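Putative cobalamin synthesis related protein (Corynebacterium diphtheriae, PDB 2NPN) probably acts as a precorrin-6A synthase (deacetylating), an S-adenosylmethionine-dependent methyltransferase of the cobalamin pathway. Local coordinates at residues L47-V52 against T59-V64; H152-N157 against Y201-A206; M185-T190 against E229-L234. All blocks are in the same frame, centred on the assembly; numbering follows the deposited sequence. Where two conformers were deposited one is given.

In the fold
The chain begins in the parallel sheet of the N-terminal half, where contact 1 closes a short loop: after helix 42-55 a short turn leads back to strand 61-64, which packs on the helix at the margin of that sheet. The other two contacts come later and belong to the mixed sheet of the C-terminal half. Contact 2 ties the end of helix 144-152 and the loop after it to strand 200-206. Contact 3 ties the loop after strand 181-185 to helix 220-238. Their segments alternate along the chain, so the loops they close cross, and Trp204 of contact 2 packs on Leu230, Lys231 and Leu234 of contact 3. S-adenosylmethionine is bound at Leu186 of contact 3 and touches Gly205 of contact 2.

Contact 1 of 3, residues L47-V52 against T59-V64; sequences LRQKIV and TPIYAV
The guanidinium of Arg48 is met obliquely by two methyls of the other segment, Ile61 CD1 and Ala63 CB, the latter 4.0 Å from Arg48 NH2. They belong to a beta-alpha-beta crossover of the parallel sheet: strand 31-35, helix 42-55, then strand 61-64, which bonds back to strand 31-35. The helix runs nearly antiparallel to strand 61-64, at 153°, as this connection requires, with the two axes 11.0 Å apart. Arg48 suits its buried place because its methylene chain is apolar while its tip is not: CG lies 4.1 Å from Ile61 CD1, and a bend at chi3 (68°) turns the far end aside to a salt bridge between NH1 and Asp36. Ile61 carries most of the contact. Its CD1 reaches into the helix surface between Arg48, Gln49 and Val52, pressing on Val52 CG2 at 3.5 Å, and the end of Gln49 lies against the same methyl from the more exposed side. A branched valine fits here, since its two methyls spread the contact: CG2 meets Ile61 CD1, while CG1, also near Ile61 CG1 and set opposite the backbone N (chi1 168°), rests 3.5 Å from Thr59 O, the backbone carbonyl oxygen.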
loop_
_atom_site.group_PDB
_atom_site.type_symbol
_atom_site.label_atom_id
_atom_site.label_comp_id
_atom_site.label_asym_id
_atom_site.label_seq_id
_atom_site.Cartn_x
_atom_site.Cartn_y
_atom_site.Cartn_z
ATOM N N LEU A 47 12.693 -0.637 6.140
ATOM C CA LEU A 47 12.736 -0.404 4.688
ATOM C C LEU A 47 12.461 1.048 4.382
ATOM O O LEU A 47 13.097 1.660 3.533
ATOM C CB LEU A 47 11.707 -1.261 3.941
ATOM C CG LEU A 47 11.989 -2.733 3.731
ATOM C CD1 LEU A 47 10.805 -3.298 2.980
ATOM C CD2 LEU A 47 13.305 -2.951 2.983
ATOM N N ARG A 48 11.491 1.612 5.080
ATOM C CA ARG A 48 11.112 2.980 4.841
ATOM C C ARG A 48 12.240 3.934 5.234
ATOM O O ARG A 48 12.537 4.895 4.531
ATOM C CB ARG A 48 9.838 3.308 5.609
ATOM C CG ARG A 48 9.335 4.674 5.266
ATOM C CD ARG A 48 7.952 4.863 5.770
ATOM N NE ARG A 48 7.917 4.888 7.206
ATOM C CZ ARG A 48 6.838 4.654 7.919
ATOM N NH1 ARG A 48 5.667 4.368 7.319
ATOM N NH2 ARG A 48 6.934 4.724 9.231
ATOM N N GLN A 49 12.865 3.653 6.385
ATOM C CA GLN A 49 14.000 4.468 6.837
ATOM C C GLN A 49 15.165 4.377 5.851
ATOM O O GLN A 49 15.854 5.374 5.613
ATOM C CB GLN A 49 14.416 4.029 8.242
ATOM C CG GLN A 49 15.503 4.895 8.883
ATOM C CD GLN A 49 15.048 6.341 9.082
ATOM O OE1 GLN A 49 15.449 7.254 8.340
ATOM N NE2 GLN A 49 14.178 6.548 10.081
ATOM N N LYS A 50 15.368 3.193 5.267
ATOM C CA LYS A 50 16.424 2.969 4.267
ATOM C C LYS A 50 16.182 3.818 3.015
ATOM O O LYS A 50 17.110 4.372 2.448
ATOM C CB LYS A 50 16.507 1.481 3.888
ATOM C CG LYS A 50 17.658 1.076 2.970
ATOM C CD LYS A 50 17.652 -0.463 2.679
ATOM C CE LYS A 50 16.721 -0.805 1.491
ATOM N NZ LYS A 50 15.912 -2.091 1.566
ATOM N N ILE A 51 14.929 3.941 2.609
ATOM C CA ILE A 51 14.587 4.805 1.459
ATOM C C ILE A 51 14.911 6.275 1.714
ATOM O O ILE A 51 15.585 6.947 0.899
ATOM C CB ILE A 51 13.105 4.661 1.130
ATOM C CG1 ILE A 51 12.865 3.303 0.497
ATOM C CG2 ILE A 51 12.624 5.807 0.211
ATOM C CD1 ILE A 51 11.400 2.985 0.301
ATOM N N VAL A 52 14.486 6.752 2.878
ATOM C CA VAL A 52 14.734 8.118 3.334
ATOM C C VAL A 52 16.238 8.395 3.581
ATOM O O VAL A 52 16.729 9.469 3.212
ATOM C CB VAL A 52 13.891 8.443 4.611
ATOM C CG1 VAL A 52 14.354 9.762 5.277
ATOM C CG2 VAL A 52 12.415 8.509 4.229
ATOM N N THR A 59 16.826 13.975 7.183
ATOM C CA THR A 59 15.454 14.408 7.399
ATOM C C THR A 59 14.740 13.338 8.207
ATOM O O THR A 59 14.522 12.235 7.684
ATOM C CB THR A 59 14.708 14.667 6.072
ATOM O OG1 THR A 59 15.526 15.470 5.209
ATOM C CG2 THR A 59 13.394 15.388 6.347
ATOM N N PRO A 60 14.414 13.637 9.486
ATOM C CA PRO A 60 13.719 12.619 10.293
ATOM C C PRO A 60 12.321 12.314 9.788
ATOM O O PRO A 60 11.660 13.187 9.240
ATOM C CB PRO A 60 13.631 13.261 11.689
ATOM C CG PRO A 60 13.756 14.714 11.456
ATOM C CD PRO A 60 14.642 14.875 10.250
ATOM N N ILE A 61 11.888 11.069 9.970
ATOM C CA ILE A 61 10.511 10.698 9.657
ATOM C C ILE A 61 9.692 10.841 10.925
ATOM O O ILE A 61 10.042 10.227 11.975
ATOM C CB ILE A 61 10.409 9.244 9.168
ATOM C CG1 ILE A 61 11.217 9.039 7.877
ATOM C CG2 ILE A 61 8.937 8.859 9.000
ATOM C CD1 ILE A 61 11.360 7.529 7.461
ATOM N N TYR A 62 8.639 11.648 10.842
ATOM C CA TYR A 62 7.615 11.788 11.901
ATOM C C TYR A 62 6.521 10.749 11.674
ATOM O O TYR A 62 5.636 10.938 10.842
ATOM C CB TYR A 62 7.046 13.215 11.881
ATOM C CG TYR A 62 6.054 13.553 12.979
ATOM C CD1 TYR A 62 6.489 13.823 14.273
ATOM C CD2 TYR A 62 4.686 13.640 12.704
ATOM C CE1 TYR A 62 5.585 14.159 15.287
ATOM C CE2 TYR A 62 3.766 13.952 13.713
ATOM C CZ TYR A 62 4.225 14.215 14.996
ATOM O OH TYR A 62 3.322 14.550 15.993
ATOM N N ALA A 63 6.614 9.615 12.380
ATOM C CA ALA A 63 5.675 8.520 12.175
ATOM C C ALA A 63 4.542 8.632 13.190
ATOM O O ALA A 63 4.786 8.639 14.401
ATOM C CB ALA A 63 6.372 7.165 12.291
ATOM N N VAL A 64 3.319 8.780 12.692
ATOM C CA VAL A 64 2.143 8.889 13.543
ATOM C C VAL A 64 1.432 7.551 13.610
ATOM O O VAL A 64 1.021 7.014 12.563
ATOM C CB VAL A 64 1.174 9.955 13.018
ATOM C CG1 VAL A 64 -0.052 10.080 13.945
ATOM C CG2 VAL A 64 1.889 11.275 12.882
#

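Contact 2 of 3, residues H152-N157 against Y201-A206; sequences HGILIN and YMWWGA
His152 makes the one hydrogen bond of this contact, from NE2 to Trp204 O at 3.0 Å and nearly straight (167°). The oxygen lies in the imidazole plane, but the donor stands above the carbonyl plane. Aromatic contact forms a second group. The indole of Trp203 turns an edge to the face of His152 in a T-shaped pair, the imidazole and five-membered ring centroids 5.0 Å apart and the planes at 69°; Trp203 CD1 comes 3.6 Å from His152 ND1. Trp203 CB adds a CH-pi contact over the imidazole, 4.0 Å from its centroid. Ile154 supplies the third group. Its CG1 stands between backbone N and carbonyl carbon (chi1 60°) and CG2 beside the N, which lets both branches lie over the indole: CD1 3.7 Å from the five-membered centroid, CG2 3.6 Å from Trp203 NE1. Tyr201 CD2 covers the indole's other face. Between His152 and Ile154, Gly153, with positive phi, ends helix 144-152 in a Schellman motif and turns the chain; the side chains flanking it both meet Trp203. The bond requires a proton on His152 NE2, and together with the indole edge against its face it should hold the imidazole's rotation, joining helix end to strand.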
loop_
_atom_site.group_PDB
_atom_site.type_symbol
_atom_site.label_atom_id
_atom_site.label_comp_id
_atom_site.label_asym_id
_atom_site.label_seq_id
_atom_site.Cartn_x
_atom_site.Cartn_y
_atom_site.Cartn_z
ATOM N N HIS A 152 5.809 -12.298 -11.499
ATOM C CA HIS A 152 5.308 -13.495 -12.222
ATOM C C HIS A 152 5.420 -13.444 -13.755
ATOM O O HIS A 152 5.228 -14.495 -14.418
ATOM C CB HIS A 152 3.867 -13.786 -11.845
ATOM C CG HIS A 152 3.705 -14.456 -10.504
ATOM N ND1 HIS A 152 4.049 -15.781 -10.297
ATOM C CD2 HIS A 152 3.205 -14.001 -9.329
ATOM C CE1 HIS A 152 3.746 -16.111 -9.049
ATOM N NE2 HIS A 152 3.220 -15.054 -8.445
ATOM N N GLY A 153 5.750 -12.260 -14.295
ATOM C CA GLY A 153 5.897 -12.077 -15.720
ATOM C C GLY A 153 4.631 -12.299 -16.498
ATOM O O GLY A 153 4.637 -12.924 -17.587
ATOM N N ILE A 154 3.523 -11.786 -15.954
ATOM C CA ILE A 154 2.228 -11.971 -16.555
ATOM C C ILE A 154 1.551 -10.620 -16.865
ATOM O O ILE A 154 1.926 -9.539 -16.366
ATOM C CB ILE A 154 1.260 -12.787 -15.649
ATOM C CG1 ILE A 154 1.017 -12.099 -14.317
ATOM C CG2 ILE A 154 1.794 -14.219 -15.432
ATOM C CD1 ILE A 154 -0.071 -12.780 -13.456
ATOM N N LEU A 155 0.551 -10.705 -17.738
ATOM C CA LEU A 155 -0.342 -9.585 -17.989
ATOM C C LEU A 155 -1.481 -9.609 -16.968
ATOM O O LEU A 155 -1.922 -10.690 -16.502
ATOM C CB LEU A 155 -0.891 -9.661 -19.422
ATOM C CG LEU A 155 0.220 -9.637 -20.499
ATOM C CD1 LEU A 155 -0.262 -10.008 -21.916
ATOM C CD2 LEU A 155 0.937 -8.290 -20.466
ATOM N N ILE A 156 -1.966 -8.430 -16.616
ATOM C CA ILE A 156 -3.067 -8.302 -15.648
ATOM C C ILE A 156 -4.417 -8.591 -16.287
ATOM O O ILE A 156 -5.424 -8.769 -15.592
ATOM C CB ILE A 156 -3.052 -6.878 -14.948
ATOM C CG1 ILE A 156 -3.782 -6.937 -13.614
ATOM C CG2 ILE A 156 -3.626 -5.796 -15.841
ATOM C CD1 ILE A 156 -3.828 -5.575 -12.840
ATOM N N ASN A 157 -4.452 -8.634 -17.614
ATOM C CA ASN A 157 -5.686 -8.921 -18.351
ATOM C C ASN A 157 -5.404 -9.799 -19.559
ATOM O O ASN A 157 -4.323 -9.729 -20.142
ATOM C CB ASN A 157 -6.319 -7.607 -18.841
ATOM C CG ASN A 157 -5.383 -6.787 -19.728
ATOM O OD1 ASN A 157 -4.545 -6.055 -19.208
ATOM N ND2 ASN A 157 -5.508 -6.912 -21.062
ATOM N N TYR A 201 -7.197 -20.334 -11.898
ATOM C CA TYR A 201 -5.740 -20.306 -11.776
ATOM C C TYR A 201 -5.394 -19.141 -10.834
ATOM O O TYR A 201 -6.075 -18.117 -10.890
ATOM C CB TYR A 201 -5.081 -20.065 -13.124
ATOM C CG TYR A 201 -3.642 -20.504 -13.143
ATOM C CD1 TYR A 201 -3.300 -21.819 -13.463
ATOM C CD2 TYR A 201 -2.616 -19.622 -12.901
ATOM C CE1 TYR A 201 -1.990 -22.223 -13.478
ATOM C CE2 TYR A 201 -1.298 -20.022 -12.930
ATOM C CZ TYR A 201 -0.981 -21.329 -13.220
ATOM O OH TYR A 201 0.324 -21.837 -13.267
HETATM N N MSE A 202 -4.344 -19.296 -10.032
HETATM C CA MSE A 202 -3.914 -18.219 -9.140
HETATM C C MSE A 202 -2.414 -17.943 -9.275
HETATM O O MSE A 202 -1.587 -18.872 -9.352
HETATM C CB MSE A 202 -4.227 -18.575 -7.669
HETATM C CG MSE A 202 -3.774 -17.494 -6.695
HETATM SE SE MSE A 202 -4.383 -17.778 -4.833
HETATM C CE MSE A 202 -3.615 -19.524 -4.500
ATOM N N TRP A 203 -2.088 -16.638 -9.320
ATOM C CA TRP A 203 -0.756 -16.148 -9.082
ATOM C C TRP A 203 -0.738 -15.376 -7.769
ATOM O O TRP A 203 -1.498 -14.436 -7.598
ATOM C CB TRP A 203 -0.305 -15.236 -10.192
ATOM C CG TRP A 203 -0.166 -15.897 -11.543
ATOM C CD1 TRP A 203 0.960 -16.430 -12.102
ATOM C CD2 TRP A 203 -1.196 -16.026 -12.528
ATOM N NE1 TRP A 203 0.690 -16.896 -13.378
ATOM C CE2 TRP A 203 -0.618 -16.640 -13.663
ATOM C CE3 TRP A 203 -2.557 -15.671 -12.564
ATOM C CZ2 TRP A 203 -1.361 -16.880 -14.836
ATOM C CZ3 TRP A 203 -3.274 -15.912 -13.736
ATOM C CH2 TRP A 203 -2.676 -16.517 -14.842
ATOM N N TRP A 204 0.111 -15.814 -6.839
ATOM C CA TRP A 204 0.113 -15.327 -5.462
ATOM C C TRP A 204 1.494 -14.823 -5.099
ATOM O O TRP A 204 2.530 -15.319 -5.577
ATOM C CB TRP A 204 -0.355 -16.453 -4.537
ATOM C CG TRP A 204 -0.431 -16.178 -3.113
ATOM C CD1 TRP A 204 -1.532 -15.750 -2.414
ATOM C CD2 TRP A 204 0.614 -16.361 -2.130
ATOM N NE1 TRP A 204 -1.232 -15.643 -1.078
ATOM C CE2 TRP A 204 0.073 -16.002 -0.873
ATOM C CE3 TRP A 204 1.956 -16.776 -2.191
ATOM C CZ2 TRP A 204 0.809 -16.111 0.316
ATOM C CZ3 TRP A 204 2.684 -16.832 -1.018
ATOM C CH2 TRP A 204 2.109 -16.507 0.220
ATOM N N GLY A 205 1.536 -13.809 -4.229
ATOM C CA GLY A 205 2.787 -13.389 -3.685
ATOM C C GLY A 205 2.650 -12.700 -2.354
ATOM O O GLY A 205 1.684 -11.978 -2.115
ATOM N N ALA A 206 3.668 -12.897 -1.520
ATOM C CA ALA A 206 3.758 -12.258 -0.220
ATOM C C ALA A 206 5.092 -11.572 -0.079
ATOM O O ALA A 206 6.081 -11.996 -0.655
ATOM C CB ALA A 206 3.540 -13.258 0.900
#

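Contact 3 of 3, residues M185-T190 against E229-L234. With SAM (S-adenosylmethionine), chain C.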
loop_
_atom_site.group_PDB
_atom_site.type_symbol
_atom_site.label_atom_id
_atom_site.label_comp_id
_atom_site.label_asym_id
_atom_site.label_seq_id
_atom_site.Cartn_x
_atom_site.Cartn_y
_atom_site.Cartn_z
HETATM N N MSE A 185 -6.744 -8.026 -2.723
HETATM C CA MSE A 185 -5.909 -7.391 -1.721
HETATM C C MSE A 185 -6.609 -7.457 -0.362
HETATM O O MSE A 185 -7.800 -7.755 -0.254
HETATM C CB MSE A 185 -5.627 -5.920 -2.113
HETATM C CG MSE A 185 -5.023 -5.835 -3.484
HETATM SE SE MSE A 185 -4.708 -4.008 -4.148
HETATM C CE MSE A 185 -3.108 -3.664 -3.149
ATOM N N LEU A 186 -5.861 -7.132 0.696
ATOM C CA LEU A 186 -6.454 -7.018 2.024
ATOM C C LEU A 186 -7.152 -8.345 2.466
ATOM O O LEU A 186 -8.085 -8.310 3.260
ATOM C CB LEU A 186 -7.420 -5.851 2.096
ATOM C CG LEU A 186 -6.767 -4.487 1.940
ATOM C CD1 LEU A 186 -7.829 -3.405 1.793
ATOM C CD2 LEU A 186 -5.918 -4.174 3.185
ATOM N N ASP A 187 -6.651 -9.491 2.037
ATOM C CA ASP A 187 -7.256 -10.768 2.449
ATOM C C ASP A 187 -6.512 -11.283 3.666
ATOM O O ASP A 187 -5.364 -11.695 3.551
ATOM C CB ASP A 187 -7.171 -11.850 1.341
ATOM C CG ASP A 187 -7.921 -13.137 1.694
ATOM O OD1 ASP A 187 -8.586 -13.219 2.764
ATOM O OD2 ASP A 187 -7.859 -14.058 0.860
ATOM N N GLY A 188 -7.162 -11.217 4.816
ATOM C CA GLY A 188 -6.585 -11.741 6.063
ATOM C C GLY A 188 -6.763 -13.228 6.238
ATOM O O GLY A 188 -6.283 -13.784 7.230
ATOM N N LYS A 189 -7.522 -13.850 5.340
ATOM C CA LYS A 189 -7.879 -15.240 5.438
ATOM C C LYS A 189 -7.365 -15.848 4.141
ATOM O O LYS A 189 -6.268 -15.461 3.662
ATOM C CB LYS A 189 -9.395 -15.424 5.618
ATOM C CG LYS A 189 -9.986 -14.708 6.830
ATOM C CD LYS A 189 -11.514 -14.929 6.859
ATOM C CE LYS A 189 -12.186 -14.385 8.110
ATOM N NZ LYS A 189 -13.672 -14.472 8.046
ATOM N N THR A 190 -8.160 -16.718 3.487
ATOM C CA THR A 190 -7.684 -17.543 2.338
ATOM C C THR A 190 -8.856 -17.663 1.344
ATOM O O THR A 190 -9.333 -18.746 1.006
ATOM C CB THR A 190 -7.136 -18.976 2.704
ATOM O OG1 THR A 190 -8.196 -19.755 3.274
ATOM C CG2 THR A 190 -5.900 -18.893 3.651
ATOM N N GLU A 229 -1.639 -23.101 3.788
ATOM C CA GLU A 229 -0.741 -23.599 4.835
ATOM C C GLU A 229 0.480 -22.675 4.904
ATOM O O GLU A 229 0.913 -22.277 5.997
ATOM C CB GLU A 229 -0.280 -25.046 4.561
ATOM C CG GLU A 229 -1.370 -26.123 4.509
ATOM C CD GLU A 229 -0.968 -27.320 3.613
ATOM O OE1 GLU A 229 0.248 -27.430 3.277
ATOM O OE2 GLU A 229 -1.844 -28.160 3.243
ATOM N N LEU A 230 1.027 -22.334 3.733
ATOM C CA LEU A 230 2.202 -21.490 3.625
ATOM C C LEU A 230 1.910 -20.132 4.267
ATOM O O LEU A 230 2.718 -19.577 5.013
ATOM C CB LEU A 230 2.576 -21.301 2.144
ATOM C CG LEU A 230 3.747 -20.367 1.869
ATOM C CD1 LEU A 230 5.083 -20.859 2.482
ATOM C CD2 LEU A 230 3.844 -20.237 0.373
ATOM N N LYS A 231 0.742 -19.577 3.974
ATOM C CA LYS A 231 0.421 -18.215 4.454
ATOM C C LYS A 231 0.399 -18.204 6.002
ATOM O O LYS A 231 0.944 -17.295 6.640
ATOM C CB LYS A 231 -0.912 -17.759 3.831
ATOM C CG LYS A 231 -1.388 -16.365 4.263
ATOM C CD LYS A 231 -2.606 -15.947 3.539
ATOM C CE LYS A 231 -3.064 -14.546 3.881
ATOM N NZ LYS A 231 -4.118 -14.119 2.964
ATOM N N GLN A 232 -0.158 -19.243 6.598
ATOM C CA GLN A 232 -0.176 -19.353 8.053
ATOM C C GLN A 232 1.229 -19.523 8.624
ATOM O O GLN A 232 1.554 -18.907 9.635
ATOM C CB GLN A 232 -1.101 -20.485 8.484
ATOM C CG GLN A 232 -2.561 -20.077 8.433
ATOM C CD GLN A 232 -3.503 -21.261 8.327
ATOM O OE1 GLN A 232 -3.558 -21.934 7.294
ATOM N NE2 GLN A 232 -4.254 -21.519 9.390
ATOM N N GLN A 233 2.044 -20.375 7.988
ATOM C CA GLN A 233 3.432 -20.614 8.382
ATOM C C GLN A 233 4.195 -19.272 8.408
ATOM O O GLN A 233 4.830 -18.916 9.413
ATOM C CB GLN A 233 4.105 -21.625 7.423
ATOM C CG GLN A 233 3.524 -23.084 7.487
ATOM C CD GLN A 233 3.884 -24.037 6.297
ATOM O OE1 GLN A 233 4.536 -23.656 5.302
ATOM N NE2 GLN A 233 3.472 -25.313 6.434
ATOM N N LEU A 234 4.057 -18.501 7.328
ATOM C CA LEU A 234 4.738 -17.217 7.214
ATOM C C LEU A 234 4.240 -16.188 8.224
ATOM O O LEU A 234 5.058 -15.422 8.772
ATOM C CB LEU A 234 4.596 -16.660 5.810
ATOM C CG LEU A 234 5.282 -17.484 4.708
ATOM C CD1 LEU A 234 4.878 -17.013 3.318
ATOM C CD2 LEU A 234 6.791 -17.432 4.918
HETATM N N SAM C . -1.288 1.639 -1.514
HETATM C CA SAM C . -0.822 0.220 -1.528
HETATM C C SAM C . -0.408 -0.216 -2.921
HETATM O O SAM C . 0.024 -1.388 -3.091
HETATM O OXT SAM C . -0.460 0.605 -3.858
HETATM C CB SAM C . -1.909 -0.710 -0.958
HETATM C CG SAM C . -2.183 -0.507 0.533
HETATM S SD SAM C . -3.371 -1.668 1.291
HETATM C CE SAM C . -3.401 -0.891 2.932
HETATM C "C5'" SAM C . -2.442 -3.143 1.838
HETATM C "C4'" SAM C . -2.594 -4.364 0.915
HETATM O "O4'" SAM C . -1.749 -4.213 -0.178
HETATM C "C3'" SAM C . -2.179 -5.702 1.528
HETATM O "O3'" SAM C . -3.199 -6.277 2.305
HETATM C "C2'" SAM C . -1.820 -6.539 0.330
HETATM O "O2'" SAM C . -3.002 -6.944 -0.339
HETATM C "C1'" SAM C . -1.129 -5.465 -0.485
HETATM N N9 SAM C . 0.329 -5.401 -0.241
HETATM C C8 SAM C . 1.026 -4.268 0.147
HETATM N N7 SAM C . 2.336 -4.526 0.196
HETATM C C5 SAM C . 2.504 -5.820 -0.211
HETATM C C6 SAM C . 3.631 -6.602 -0.418
HETATM N N6 SAM C . 4.886 -6.135 -0.192
HETATM N N1 SAM C . 3.469 -7.910 -0.861
HETATM C C2 SAM C . 2.206 -8.385 -1.159
HETATM N N3 SAM C . 1.092 -7.616 -0.964
HETATM C C4 SAM C . 1.226 -6.341 -0.520
#
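Lys231 reaches from helix 220-238 to the loop after strand 181-185, where Asp187 forms an Asx turn: its OD1 accepts a hydrogen bond from the backbone N of Lys189 at 2.9 Å. The lysine starts with CB against the indole of Trp204, 4.2 Å from CZ2. Its CG is anti to the backbone N (chi1 179°) and the chain stays extended beyond it, which carries the ammonium the full length of the side chain from helix to loop. CD passes Thr190 CG2 at 4.4 Å, and CE comes to 3.3 Å from Lys189 O. The ammonium then donates two bonds to backbone carbonyls: NZ to Lys189 O at 2.6 Å, nearly in line with the carbonyl bond (166°), and NZ to Asp187 O at 2.8 Å, from above the carbonyl plane. A salt bridge to Asp243, a residue of the S-adenosylmethionine site, completes the grip. A long, flexible cation suits this buried place, where two loop oxygens and a carboxylate converge; the nearby negative charge would probably favour its charged form. Asp187 OD2 is hydrogen-bonded to Tyr245 OH and to the backbone N of Ala191. Strand end and loop also hold S-adenosylmethionine: Met185, a selenomethionine ending strand 181-185, lays CE 3.3 Å from SAM O4', and Leu186 N donates to the ribose hydroxyl oxygen O2' of SAM at 3.0 Å, with a weak second bond to O3'.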